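Local coordinates for protein probable oxidoreductase (Pseudomonas aeruginosa, PDB 4B7C) that probably catalyses an NADP-dependent oxidation or reduction, as a member of the medium-chain dehydrogenase/reductase family, at residues Gln6-Ser18 against Arg23-Glu35. Residues are numbered along the deposited sequence; the frame is centred on the assembly and turned at random.
Sequences QINRQYQLAQRPS and RDTFSFVETPLGE
The carbonyl oxygen of T25 is gripped by two successive amides, A14 N at 2.7 Å and, more loosely, Q15 N at 3.2 Å, where the chain leaves strand 7-13. From there the antiparallel hairpin strands 7-13 and 26-32 pair through N8-T31, Q10-V29 and Q12-S27, each closed by two backbone bonds, before L33 N meets Q6 O. On the face with R9 and E30, the Y11 and F28 rings form an offset stack, centroids 4.4 Å apart and planes at 27°. F28 CD1 sits over the centre of the tyrosine ring; chi1 of -163° swings the phenylalanine across to Y11. F28 CZ lies 3.9 Å from R9 CB, meeting it at a slant, while the guanidinium salt-bridges D104. Tyrosine suits this buried place because its ring stacks while its OH finds a polar partner in E314 O. On the other face, T31 OG1 donates to Q10 OE1 at 3.1 Å, from above the amide plane, while Q10 NE2 bonds to Q103 OE1. R9 is also backbone-bonded to D104, and Y11 to M74 and V102; F26 touches helices 53-58 and 316-321, meeting F316 edge to face, and L33 lies on strand 105-108 of the GroES-like domain.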
ATOM      1  N   GLN B   6     -14.437 -23.348 -43.977  1.00 63.96           N
ATOM      2  CA  GLN B   6     -14.247 -23.871 -42.596  1.00 64.98           C
ATOM      3  C   GLN B   6     -14.912 -22.935 -41.589  1.00 60.72           C
ATOM      4  O   GLN B   6     -15.057 -21.736 -41.843  1.00 58.54           O
ATOM      5  CB  GLN B   6     -12.753 -24.011 -42.304  1.00 70.03           C
ATOM      6  CG  GLN B   6     -12.365 -24.688 -40.980  1.00 72.40           C
ATOM      7  CD  GLN B   6     -12.562 -26.212 -40.973  1.00 77.11           C
ATOM      8  OE1 GLN B   6     -11.842 -26.952 -41.641  1.00 81.09           O
ATOM      9  NE2 GLN B   6     -13.516 -26.681 -40.176  1.00 83.79           N
ATOM     10  N   ILE B   7     -15.329 -23.498 -40.457  1.00 55.41           N
ATOM     11  CA  ILE B   7     -16.071 -22.749 -39.441  1.00 54.34           C
ATOM     12  C   ILE B   7     -15.240 -22.500 -38.186  1.00 48.17           C
ATOM     13  O   ILE B   7     -14.612 -23.411 -37.649  1.00 48.10           O
ATOM     14  CB  ILE B   7     -17.402 -23.449 -39.043  1.00 56.69           C
ATOM     15  CG1 ILE B   7     -18.357 -23.477 -40.250  1.00 61.25           C
ATOM     16  CG2 ILE B   7     -18.064 -22.734 -37.878  1.00 56.25           C
ATOM     17  CD1 ILE B   7     -18.974 -22.123 -40.569  1.00 63.28           C
ATOM     18  N   ASN B   8     -15.283 -21.261 -37.711  1.00 44.10           N
ATOM     19  CA  ASN B   8     -14.699 -20.894 -36.417  1.00 42.24           C
ATOM     20  C   ASN B   8     -15.810 -20.681 -35.401  1.00 39.86           C
ATOM     21  O   ASN B   8     -16.548 -19.707 -35.481  1.00 39.11           O
ATOM     22  CB  ASN B   8     -13.855 -19.618 -36.550  1.00 38.78           C
ATOM     23  CG  ASN B   8     -13.155 -19.236 -35.254  1.00 38.34           C
ATOM     24  OD1 ASN B   8     -12.842 -20.097 -34.417  1.00 36.97           O
ATOM     25  ND2 ASN B   8     -12.911 -17.937 -35.075  1.00 37.05           N
ATOM     26  N   ARG B   9     -15.934 -21.600 -34.446  1.00 41.14           N
ATOM     27  CA  ARG B   9     -16.912 -21.432 -33.374  1.00 41.09           C
ATOM     28  C   ARG B   9     -16.331 -20.466 -32.352  1.00 42.70           C
ATOM     29  O   ARG B   9     -15.154 -20.571 -31.986  1.00 37.12           O
ATOM     30  CB  ARG B   9     -17.259 -22.749 -32.683  1.00 42.79           C
ATOM     31  CG  ARG B   9     -17.795 -23.835 -33.613  1.00 43.43           C
ATOM     32  CD  ARG B   9     -17.908 -25.157 -32.884  1.00 42.55           C
ATOM     33  NE  ARG B   9     -16.618 -25.614 -32.390  1.00 43.82           N
ATOM     34  CZ  ARG B   9     -16.455 -26.531 -31.444  1.00 42.42           C
ATOM     35  NH1 ARG B   9     -17.499 -27.116 -30.862  1.00 44.98           N
ATOM     36  NH2 ARG B   9     -15.232 -26.860 -31.066  1.00 42.81           N
ATOM     37  N   GLN B  10     -17.174 -19.550 -31.883  1.00 43.11           N
ATOM     38  CA  GLN B  10     -16.755 -18.511 -30.948  1.00 43.90           C
ATOM     39  C   GLN B  10     -17.775 -18.299 -29.843  1.00 43.65           C
ATOM     40  O   GLN B  10     -18.984 -18.349 -30.079  1.00 43.71           O
ATOM     41  CB  GLN B  10     -16.595 -17.177 -31.658  1.00 46.24           C
ATOM     42  CG  GLN B  10     -15.746 -17.170 -32.904  1.00 51.42           C
ATOM     43  CD  GLN B  10     -15.700 -15.771 -33.496  1.00 53.11           C
ATOM     44  OE1 GLN B  10     -16.738 -15.138 -33.680  1.00 57.95           O
ATOM     45  NE2 GLN B  10     -14.495 -15.260 -33.744  1.00 51.29           N
ATOM     46  N   TYR B  11     -17.277 -18.045 -28.645  1.00 40.50           N
ATOM     47  CA  TYR B  11     -18.109 -17.517 -27.578  1.00 41.27           C
ATOM     48  C   TYR B  11     -17.914 -16.015 -27.509  1.00 41.76           C
ATOM     49  O   TYR B  11     -16.810 -15.531 -27.244  1.00 38.33           O
ATOM     50  CB  TYR B  11     -17.804 -18.153 -26.234  1.00 40.91           C
ATOM     51  CG  TYR B  11     -18.602 -19.392 -25.989  1.00 43.31           C
ATOM     52  CD1 TYR B  11     -19.967 -19.318 -25.718  1.00 44.02           C
ATOM     53  CD2 TYR B  11     -18.002 -20.647 -26.027  1.00 44.61           C
ATOM     54  CE1 TYR B  11     -20.710 -20.460 -25.489  1.00 45.16           C
ATOM     55  CE2 TYR B  11     -18.739 -21.792 -25.811  1.00 46.35           C
ATOM     56  CZ  TYR B  11     -20.096 -21.692 -25.540  1.00 47.03           C
ATOM     57  OH  TYR B  11     -20.823 -22.829 -25.328  1.00 46.16           O
ATOM     58  N   GLN B  12     -18.995 -15.289 -27.778  1.00 41.67           N
ATOM     59  CA  GLN B  12     -18.982 -13.835 -27.701  1.00 43.83           C
ATOM     60  C   GLN B  12     -19.610 -13.379 -26.396  1.00 44.88           C
ATOM     61  O   GLN B  12     -20.464 -14.060 -25.841  1.00 44.26           O
ATOM     62  CB  GLN B  12     -19.740 -13.216 -28.861  1.00 43.41           C
ATOM     63  CG  GLN B  12     -19.153 -13.535 -30.218  1.00 44.91           C
ATOM     64  CD  GLN B  12     -20.009 -13.026 -31.361  1.00 45.90           C
ATOM     65  OE1 GLN B  12     -21.121 -12.544 -31.150  1.00 46.20           O
ATOM     66  NE2 GLN B  12     -19.498 -13.142 -32.586  1.00 45.01           N
ATOM     67  N   LEU B  13     -19.159 -12.232 -25.902  1.00 45.03           N
ATOM     68  CA  LEU B  13     -19.785 -11.610 -24.737  1.00 43.58           C
ATOM     69  C   LEU B  13     -21.112 -10.998 -25.177  1.00 44.56           C
ATOM     70  O   LEU B  13     -21.140 -10.095 -26.013  1.00 45.57           O
ATOM     71  CB  LEU B  13     -18.879 -10.552 -24.113  1.00 42.11           C
ATOM     72  CG  LEU B  13     -19.393  -9.887 -22.827  1.00 39.36           C
ATOM     73  CD1 LEU B  13     -19.464 -10.901 -21.695  1.00 34.93           C
ATOM     74  CD2 LEU B  13     -18.524  -8.695 -22.453  1.00 37.47           C
ATOM     75  N   ALA B  14     -22.202 -11.502 -24.606  1.00 45.14           N
ATOM     76  CA  ALA B  14     -23.558 -11.153 -25.055  1.00 48.89           C
ATOM     77  C   ALA B  14     -24.173 -10.061 -24.180  1.00 47.41           C
ATOM     78  O   ALA B  14     -24.810  -9.140 -24.676  1.00 46.26           O
ATOM     79  CB  ALA B  14     -24.449 -12.382 -25.051  1.00 48.22           C
ATOM     80  N   GLN B  15     -23.991 -10.192 -22.871  1.00 52.52           N
ATOM     81  CA  GLN B  15     -24.443  -9.165 -21.929  1.00 56.22           C
ATOM     82  C   GLN B  15     -23.570  -9.147 -20.682  1.00 57.63           C
ATOM     83  O   GLN B  15     -23.069 -10.191 -20.239  1.00 59.92           O
ATOM     84  CB  GLN B  15     -25.917  -9.368 -21.537  1.00 58.95           C
ATOM     85  CG  GLN B  15     -26.236 -10.729 -20.940  1.00 61.92           C
ATOM     86  CD  GLN B  15     -27.712 -10.888 -20.532  1.00 65.25           C
ATOM     87  OE1 GLN B  15     -28.635 -10.334 -21.157  1.00 68.25           O
ATOM     88  NE2 GLN B  15     -27.933 -11.639 -19.459  1.00 67.12           N
ATOM     89  N   ARG B  16     -23.422  -7.960 -20.099  1.00 56.20           N
ATOM     90  CA  ARG B  16     -22.618  -7.786 -18.894  1.00 57.50           C
ATOM     91  C   ARG B  16     -23.364  -8.436 -17.741  1.00 57.98           C
ATOM     92  O   ARG B  16     -24.518  -8.089 -17.487  1.00 61.57           O
ATOM     93  CB  ARG B  16     -22.366  -6.295 -18.602  1.00 58.89           C
ATOM     94  CG  ARG B  16     -22.011  -5.508 -19.855  1.00 59.55           C
ATOM     95  CD  ARG B  16     -20.878  -4.533 -19.698  1.00 60.06           C
ATOM     96  NE  ARG B  16     -19.703  -5.329 -19.924  1.00 59.86           N
ATOM     97  CZ  ARG B  16     -18.793  -5.208 -20.889  1.00 55.32           C
ATOM     98  NH1 ARG B  16     -18.826  -4.266 -21.828  1.00 51.17           N
ATOM     99  NH2 ARG B  16     -17.801  -6.080 -20.865  1.00 53.78           N
ATOM    100  N   PRO B  17     -22.709  -9.372 -17.034  1.00 57.55           N
ATOM    101  CA  PRO B  17     -23.378 -10.053 -15.937  1.00 57.69           C
ATOM    102  C   PRO B  17     -23.540  -9.197 -14.688  1.00 56.57           C
ATOM    103  O   PRO B  17     -22.702  -8.334 -14.395  1.00 53.36           O
ATOM    104  CB  PRO B  17     -22.436 -11.215 -15.620  1.00 56.84           C
ATOM    105  CG  PRO B  17     -21.086 -10.714 -15.993  1.00 57.32           C
ATOM    106  CD  PRO B  17     -21.298  -9.772 -17.146  1.00 56.71           C
ATOM    107  N   SER B  18     -24.639  -9.444 -13.984  1.00 57.30           N
ATOM    108  CA  SER B  18     -24.835  -9.011 -12.616  1.00 60.45           C
ATOM    109  C   SER B  18     -24.507 -10.173 -11.740  1.00 57.75           C
ATOM    110  O   SER B  18     -25.211 -11.163 -11.799  1.00 59.65           O
ATOM    111  CB  SER B  18     -26.329  -8.712 -12.411  1.00 61.39           C
ATOM    112  OG  SER B  18     -26.564  -7.335 -12.348  1.00 63.99           O
ATOM    113  N   ARG B  23     -26.266 -18.160 -18.054  1.00 64.64           N
ATOM    114  CA  ARG B  23     -26.380 -18.826 -19.335  1.00 61.32           C
ATOM    115  C   ARG B  23     -26.664 -17.853 -20.472  1.00 59.57           C
ATOM    116  O   ARG B  23     -26.529 -18.246 -21.618  1.00 62.92           O
ATOM    117  CB  ARG B  23     -27.372 -19.995 -19.305  1.00 63.30           C
ATOM    118  CG  ARG B  23     -26.941 -21.147 -18.400  1.00 65.66           C
ATOM    119  CD  ARG B  23     -25.627 -21.836 -18.839  1.00 68.34           C
ATOM    120  NE  ARG B  23     -25.792 -22.736 -19.986  1.00 68.56           N
ATOM    121  CZ  ARG B  23     -24.896 -23.647 -20.366  1.00 67.83           C
ATOM    122  NH1 ARG B  23     -23.762 -23.843 -19.691  1.00 65.56           N
ATOM    123  NH2 ARG B  23     -25.154 -24.390 -21.430  1.00 69.19           N
ATOM    124  N   ASP B  24     -27.024 -16.602 -20.172  1.00 54.34           N
ATOM    125  CA  ASP B  24     -27.289 -15.589 -21.210  1.00 56.01           C
ATOM    126  C   ASP B  24     -26.076 -14.628 -21.357  1.00 49.76           C
ATOM    127  O   ASP B  24     -26.073 -13.737 -22.206  1.00 47.77           O
ATOM    128  CB  ASP B  24     -28.595 -14.795 -20.919  1.00 61.87           C
ATOM    129  CG  ASP B  24     -29.917 -15.544 -21.337  1.00 65.39           C
ATOM    130  OD1 ASP B  24     -29.789 -16.755 -21.435  1.00 70.14           O
ATOM    131  OD2 ASP B  24     -31.080 -14.977 -21.540  1.00 72.12           O
ATOM    132  N   THR B  25     -25.041 -14.829 -20.545  1.00 47.28           N
ATOM    133  CA  THR B  25     -23.863 -13.946 -20.536  1.00 45.86           C
ATOM    134  C   THR B  25     -23.085 -14.051 -21.850  1.00 45.05           C
ATOM    135  O   THR B  25     -22.617 -13.043 -22.387  1.00 47.13           O
ATOM    136  CB  THR B  25     -22.924 -14.275 -19.362  1.00 46.21           C
ATOM    137  OG1 THR B  25     -23.664 -14.195 -18.123  1.00 47.18           O
ATOM    138  CG2 THR B  25     -21.780 -13.289 -19.323  1.00 48.09           C
ATOM    139  N   PHE B  26     -22.978 -15.270 -22.369  1.00 44.64           N
ATOM    140  CA  PHE B  26     -22.269 -15.525 -23.629  1.00 45.01           C
ATOM    141  C   PHE B  26     -23.177 -16.031 -24.741  1.00 46.18           C
ATOM    142  O   PHE B  26     -24.179 -16.684 -24.486  1.00 49.04           O
ATOM    143  CB  PHE B  26     -21.150 -16.534 -23.422  1.00 42.73           C
ATOM    144  CG  PHE B  26     -20.188 -16.151 -22.347  1.00 40.69           C
ATOM    145  CD1 PHE B  26     -19.223 -15.193 -22.587  1.00 41.25           C
ATOM    146  CD2 PHE B  26     -20.241 -16.754 -21.107  1.00 39.99           C
ATOM    147  CE1 PHE B  26     -18.335 -14.832 -21.600  1.00 40.62           C
ATOM    148  CE2 PHE B  26     -19.354 -16.402 -20.111  1.00 42.15           C
ATOM    149  CZ  PHE B  26     -18.396 -15.439 -20.355  1.00 40.67           C
ATOM    150  N   SER B  27     -22.814 -15.695 -25.974  1.00 47.52           N
ATOM    151  CA  SER B  27     -23.482 -16.214 -27.177  1.00 50.58           C
ATOM    152  C   SER B  27     -22.532 -17.128 -27.949  1.00 51.01           C
ATOM    153  O   SER B  27     -21.408 -16.739 -28.282  1.00 48.25           O
ATOM    154  CB  SER B  27     -24.006 -15.093 -28.097  1.00 54.76           C
ATOM    155  OG  SER B  27     -24.974 -14.312 -27.432  1.00 62.18           O
ATOM    156  N   PHE B  28     -23.001 -18.337 -28.237  1.00 50.15           N
ATOM    157  CA  PHE B  28     -22.241 -19.301 -29.009  1.00 52.13           C
ATOM    158  C   PHE B  28     -22.525 -19.116 -30.491  1.00 52.45           C
ATOM    159  O   PHE B  28     -23.637 -19.354 -30.964  1.00 52.67           O
ATOM    160  CB  PHE B  28     -22.573 -20.716 -28.551  1.00 55.46           C
ATOM    161  CG  PHE B  28     -21.575 -21.728 -28.988  1.00 58.16           C
ATOM    162  CD1 PHE B  28     -20.221 -21.444 -28.908  1.00 60.91           C
ATOM    163  CD2 PHE B  28     -21.983 -22.955 -29.456  1.00 60.44           C
ATOM    164  CE1 PHE B  28     -19.285 -22.357 -29.312  1.00 60.69           C
ATOM    165  CE2 PHE B  28     -21.053 -23.886 -29.863  1.00 62.48           C
ATOM    166  CZ  PHE B  28     -19.702 -23.586 -29.793  1.00 61.70           C
ATOM    167  N   VAL B  29     -21.527 -18.640 -31.228  1.00 51.58           N
ATOM    168  CA  VAL B  29     -21.736 -18.245 -32.621  1.00 52.15           C
ATOM    169  C   VAL B  29     -20.773 -18.973 -33.576  1.00 55.25           C
ATOM    170  O   VAL B  29     -19.629 -19.295 -33.231  1.00 57.29           O
ATOM    171  CB  VAL B  29     -21.763 -16.703 -32.804  1.00 52.33           C
ATOM    172  CG1 VAL B  29     -21.830 -16.352 -34.281  1.00 57.25           C
ATOM    173  CG2 VAL B  29     -22.953 -16.123 -32.058  1.00 51.61           C
ATOM    174  N   GLU B  30     -21.272 -19.274 -34.769  1.00 55.32           N
ATOM    175  CA  GLU B  30     -20.462 -19.882 -35.814  1.00 56.28           C
ATOM    176  C   GLU B  30     -20.122 -18.835 -36.850  1.00 55.78           C
ATOM    177  O   GLU B  30     -21.009 -18.202 -37.423  1.00 54.97           O
ATOM    178  CB  GLU B  30     -21.196 -21.045 -36.474  1.00 58.95           C
ATOM    179  CG  GLU B  30     -21.427 -22.217 -35.536  1.00 61.76           C
ATOM    180  CD  GLU B  30     -22.063 -23.414 -36.215  1.00 63.91           C
ATOM    181  OE1 GLU B  30     -22.403 -23.322 -37.417  1.00 65.06           O
ATOM    182  OE2 GLU B  30     -22.233 -24.441 -35.530  1.00 65.75           O
ATOM    183  N   THR B  31     -18.828 -18.659 -37.086  1.00 55.44           N
ATOM    184  CA  THR B  31     -18.335 -17.643 -38.001  1.00 56.11           C
ATOM    185  C   THR B  31     -17.462 -18.299 -39.064  1.00 54.10           C
ATOM    186  O   THR B  31     -16.700 -19.223 -38.764  1.00 55.26           O
ATOM    187  CB  THR B  31     -17.505 -16.596 -37.245  1.00 58.93           C
ATOM    188  OG1 THR B  31     -18.284 -16.072 -36.158  1.00 61.98           O
ATOM    189  CG2 THR B  31     -17.111 -15.441 -38.169  1.00 60.32           C
ATOM    190  N   PRO B  32     -17.549 -17.815 -40.312  1.00 55.93           N
ATOM    191  CA  PRO B  32     -16.647 -18.380 -41.310  1.00 57.85           C
ATOM    192  C   PRO B  32     -15.192 -18.053 -40.998  1.00 55.29           C
ATOM    193  O   PRO B  32     -14.864 -16.918 -40.649  1.00 52.90           O
ATOM    194  CB  PRO B  32     -17.077 -17.712 -42.628  1.00 59.04           C
ATOM    195  CG  PRO B  32     -18.352 -17.003 -42.344  1.00 59.77           C
ATOM    196  CD  PRO B  32     -18.420 -16.770 -40.869  1.00 57.12           C
ATOM    197  N   LEU B  33     -14.328 -19.048 -41.151  1.00 54.49           N
ATOM    198  CA  LEU B  33     -12.909 -18.862 -40.881  1.00 54.42           C
ATOM    199  C   LEU B  33     -12.285 -18.034 -41.995  1.00 56.76           C
ATOM    200  O   LEU B  33     -12.266 -18.464 -43.154  1.00 59.55           O
ATOM    201  CB  LEU B  33     -12.185 -20.203 -40.783  1.00 53.42           C
ATOM    202  CG  LEU B  33     -10.702 -20.129 -40.429  1.00 52.24           C
ATOM    203  CD1 LEU B  33     -10.494 -19.457 -39.077  1.00 50.67           C
ATOM    204  CD2 LEU B  33     -10.106 -21.529 -40.451  1.00 49.86           C
ATOM    205  N   GLY B  34     -11.735 -16.877 -41.640  1.00 52.99           N
ATOM    206  CA  GLY B  34     -11.050 -16.026 -42.620  1.00 52.16           C
ATOM    207  C   GLY B  34      -9.626 -16.467 -42.923  1.00 48.46           C
ATOM    208  O   GLY B  34      -9.212 -17.582 -42.583  1.00 50.90           O
ATOM    209  N   GLU B  35      -8.875 -15.593 -43.584  1.00 48.19           N
ATOM    210  CA  GLU B  35      -7.443 -15.811 -43.856  1.00 48.97           C
ATOM    211  C   GLU B  35      -6.656 -14.690 -43.189  1.00 42.20           C
ATOM    212  O   GLU B  35      -7.143 -13.578 -43.100  1.00 39.34           O
ATOM    213  CB  GLU B  35      -7.177 -15.931 -45.378  1.00 53.74           C
ATOM    214  CG  GLU B  35      -7.527 -14.740 -46.227  1.00 58.12           C
ATOM    215  CD  GLU B  35      -7.267 -14.989 -47.716  1.00 61.38           C
ATOM    216  OE1 GLU B  35      -7.835 -15.989 -48.175  1.00 63.93           O
ATOM    217  OE2 GLU B  35      -6.532 -14.233 -48.429  1.00 65.73           O
TER